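Local coordinates for protein cytidine deaminase (Burkholderia pseudomallei, PDB 3DMO) that probably catalyses the zinc-dependent hydrolytic deamination of cytidine and 2'-deoxycytidine to uridine and 2'-deoxyuridine, salvaging pyrimidines for UMP synthesis, at residues Phe32-Ala37 against Asn60-Thr65. Sequence-based numbering, arbitrary orientation.
Sequences FKVGAA and NCAERT. With ZN (zinc ion), chain E.
Ala-62, in the first turn of helix 62-72, presses its methyl against strand 34-40 between the side chains of Val-34 and Ala-36. Its CB lies 3.6 Å from Val-34 O and packs on the backbone at Gly-35. Helix and strand come close here, with Gly-35 CA 5.3 Å from Ala-62 CA, and the small methyls of Ala-62 and Ala-36 suit this spacing. Ala-36 points its methyl at the helix, with CB 4.0 Å from Ala-62 CB, and also rests on the peptide joining Ala-62 to Glu-63. On the other flank Val-34 CG1, anti to the backbone N (chi1 -175°), reaches Ala-62 CB at 3.8 Å. No hydrogen bond crosses the interface; dispersion and shape hold it together, while Gly-35 and Ala-36 spend backbone bonds on the neighbouring strands.

The packing places the first turn of the helix beside the metal site. Cys-61, at the N-cap, gives SG to the zinc ion at 2.4 Å, and Arg-64 NH2 donates to the same sulfur nearly in its guanidinium plane (156° at the hydrogen), which probably tempers the thiolate charge. Glu-63 leaves the helix away from the strand, but a bend at chi2 (91°) brings its carboxylate back, OE1 on the side of Val-34 and OE2 accepting a 2.7 Å hydrogen bond from the zinc-bound water. Cys-96 and Cys-99 complete the protein ligands. Cys-Ala-Glu starting a helix packed on the sheet, together with Pro-Cys-x-x-Cys at helix 97-107, is the zinc motif of the cytidine deaminase family, with Glu-63 the predicted proton donor.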
ATOM      1  N   PHE A  32     -14.645  -1.958 -11.650  1.00 24.30           N
ATOM      2  CA  PHE A  32     -15.484  -1.540 -10.543  1.00 24.01           C
ATOM      3  C   PHE A  32     -15.145  -0.088 -10.229  1.00 23.65           C
ATOM      4  O   PHE A  32     -14.142   0.194  -9.579  1.00 23.53           O
ATOM      5  CB  PHE A  32     -15.223  -2.436  -9.331  1.00 24.30           C
ATOM      6  CG  PHE A  32     -16.153  -2.189  -8.171  1.00 25.60           C
ATOM      7  CD1 PHE A  32     -17.443  -2.724  -8.163  1.00 26.94           C
ATOM      8  CD2 PHE A  32     -15.734  -1.435  -7.074  1.00 26.34           C
ATOM      9  CE1 PHE A  32     -18.302  -2.506  -7.084  1.00 27.12           C
ATOM     10  CE2 PHE A  32     -16.587  -1.212  -5.988  1.00 26.84           C
ATOM     11  CZ  PHE A  32     -17.871  -1.747  -5.994  1.00 26.76           C
ATOM     12  N   LYS A  33     -15.976   0.826 -10.725  1.00 22.50           N
ATOM     13  CA  LYS A  33     -15.740   2.252 -10.564  1.00 22.29           C
ATOM     14  C   LYS A  33     -16.298   2.762  -9.245  1.00 21.38           C
ATOM     15  O   LYS A  33     -17.436   2.447  -8.870  1.00 21.30           O
ATOM     16  CB  LYS A  33     -16.349   3.031 -11.728  1.00 22.67           C
ATOM     17  CG  LYS A  33     -15.707   2.728 -13.074  1.00 24.74           C
ATOM     18  CD  LYS A  33     -16.254   3.644 -14.156  1.00 28.54           C
ATOM     19  CE  LYS A  33     -15.512   3.405 -15.463  1.00 32.14           C
ATOM     20  NZ  LYS A  33     -16.018   4.270 -16.574  1.00 34.34           N
ATOM     21  N   VAL A  34     -15.488   3.550  -8.542  1.00 20.43           N
ATOM     22  CA  VAL A  34     -15.904   4.159  -7.288  1.00 19.89           C
ATOM     23  C   VAL A  34     -15.661   5.664  -7.387  1.00 19.14           C
ATOM     24  O   VAL A  34     -14.688   6.105  -8.002  1.00 18.60           O
ATOM     25  CB  VAL A  34     -15.139   3.578  -6.062  1.00 20.37           C
ATOM     26  CG1 VAL A  34     -15.681   4.147  -4.742  1.00 20.41           C
ATOM     27  CG2 VAL A  34     -15.220   2.057  -6.016  1.00 20.58           C
ATOM     28  N   GLY A  35     -16.564   6.448  -6.803  1.00 18.68           N
ATOM     29  CA  GLY A  35     -16.376   7.890  -6.723  1.00 18.12           C
ATOM     30  C   GLY A  35     -16.511   8.393  -5.303  1.00 18.01           C
ATOM     31  O   GLY A  35     -17.196   7.794  -4.473  1.00 18.07           O
ATOM     32  N   ALA A  36     -15.849   9.511  -5.030  1.00 18.38           N
ATOM     33  CA  ALA A  36     -15.964  10.176  -3.744  1.00 18.53           C
ATOM     34  C   ALA A  36     -15.973  11.667  -3.957  1.00 18.71           C
ATOM     35  O   ALA A  36     -15.419  12.171  -4.934  1.00 19.51           O
ATOM     36  CB  ALA A  36     -14.814   9.776  -2.817  1.00 17.94           C
ATOM     37  N   ALA A  37     -16.634  12.374  -3.053  1.00 19.15           N
ATOM     38  CA  ALA A  37     -16.612  13.826  -3.075  1.00 19.31           C
ATOM     39  C   ALA A  37     -16.458  14.338  -1.661  1.00 19.38           C
ATOM     40  O   ALA A  37     -17.214  13.965  -0.769  1.00 19.05           O
ATOM     41  CB  ALA A  37     -17.868  14.379  -3.712  1.00 19.70           C
ATOM     42  N   ASN A  60      -5.153   2.854  -6.119  1.00 19.41           N
ATOM     43  CA  ASN A  60      -5.589   3.810  -5.107  1.00 19.63           C
ATOM     44  C   ASN A  60      -7.107   3.970  -5.142  1.00 19.54           C
ATOM     45  O   ASN A  60      -7.703   3.987  -6.217  1.00 20.33           O
ATOM     46  CB  ASN A  60      -4.923   5.168  -5.316  1.00 19.84           C
ATOM     47  CG  ASN A  60      -5.013   6.057  -4.086  1.00 21.91           C
ATOM     48  OD1 ASN A  60      -4.511   5.701  -3.015  1.00 24.51           O
ATOM     49  ND2 ASN A  60      -5.648   7.218  -4.230  1.00 22.39           N
ATOM     50  N   CYS A  61      -7.709   4.086  -3.959  1.00 18.74           N
ATOM     51  CA  CYS A  61      -9.151   4.227  -3.806  1.00 18.19           C
ATOM     52  C   CYS A  61      -9.626   5.664  -3.972  1.00 17.50           C
ATOM     53  O   CYS A  61      -8.866   6.613  -3.736  1.00 16.32           O
ATOM     54  CB  CYS A  61      -9.560   3.752  -2.422  1.00 18.30           C
ATOM     55  SG  CYS A  61      -9.355   1.992  -2.147  1.00 18.93           S
ATOM     56  N   ALA A  62     -10.900   5.807  -4.360  1.00 17.65           N
ATOM     57  CA  ALA A  62     -11.572   7.100  -4.507  1.00 17.46           C
ATOM     58  C   ALA A  62     -11.466   8.029  -3.292  1.00 17.22           C
ATOM     59  O   ALA A  62     -11.125   9.204  -3.436  1.00 16.70           O
ATOM     60  CB  ALA A  62     -13.047   6.886  -4.875  1.00 17.01           C
ATOM     61  N   GLU A  63     -11.743   7.490  -2.102  1.00 17.33           N
ATOM     62  CA  GLU A  63     -11.716   8.261  -0.859  1.00 17.91           C
ATOM     63  C   GLU A  63     -10.329   8.885  -0.684  1.00 17.99           C
ATOM     64  O   GLU A  63     -10.197  10.078  -0.378  1.00 17.70           O
ATOM     65  CB  GLU A  63     -12.014   7.364   0.357  1.00 17.83           C
ATOM     66  CG  GLU A  63     -13.367   6.629   0.342  1.00 19.76           C
ATOM     67  CD  GLU A  63     -13.308   5.234  -0.298  1.00 20.18           C
ATOM     68  OE1 GLU A  63     -12.846   5.100  -1.446  1.00 19.79           O
ATOM     69  OE2 GLU A  63     -13.737   4.258   0.354  1.00 20.62           O
ATOM     70  N   ARG A  64      -9.294   8.068  -0.884  1.00 17.97           N
ATOM     71  CA  ARG A  64      -7.923   8.529  -0.715  1.00 18.23           C
ATOM     72  C   ARG A  64      -7.491   9.510  -1.800  1.00 18.04           C
ATOM     73  O   ARG A  64      -6.810  10.484  -1.495  1.00 18.11           O
ATOM     74  CB  ARG A  64      -6.950   7.357  -0.582  1.00 18.32           C
ATOM     75  CG  ARG A  64      -7.034   6.695   0.789  1.00 19.49           C
ATOM     76  CD  ARG A  64      -6.050   5.549   0.899  1.00 20.08           C
ATOM     77  NE  ARG A  64      -6.559   4.347   0.248  1.00 20.40           N
ATOM     78  CZ  ARG A  64      -5.813   3.304  -0.102  1.00 22.26           C
ATOM     79  NH1 ARG A  64      -4.501   3.288   0.144  1.00 20.68           N
ATOM     80  NH2 ARG A  64      -6.382   2.259  -0.688  1.00 22.18           N
ATOM     81  N   THR A  65      -7.918   9.275  -3.042  1.00 18.04           N
ATOM     82  CA  THR A  65      -7.684  10.215  -4.143  1.00 17.88           C
ATOM     83  C   THR A  65      -8.248  11.609  -3.820  1.00 17.04           C
ATOM     84  O   THR A  65      -7.550  12.612  -3.985  1.00 17.22           O
ATOM     85  CB  THR A  65      -8.283   9.699  -5.469  1.00 18.32           C
ATOM     86  OG1 THR A  65      -7.585   8.515  -5.874  1.00 18.60           O
ATOM     87  CG2 THR A  65      -8.156  10.753  -6.576  1.00 18.22           C
TER
HETATM   88 ZN    ZN E 131     -10.441   1.962  -0.009  1.00 20.55          ZN
HETATM   89  O   HOH W   1     -12.565   1.870  -0.250  1.00 18.93           O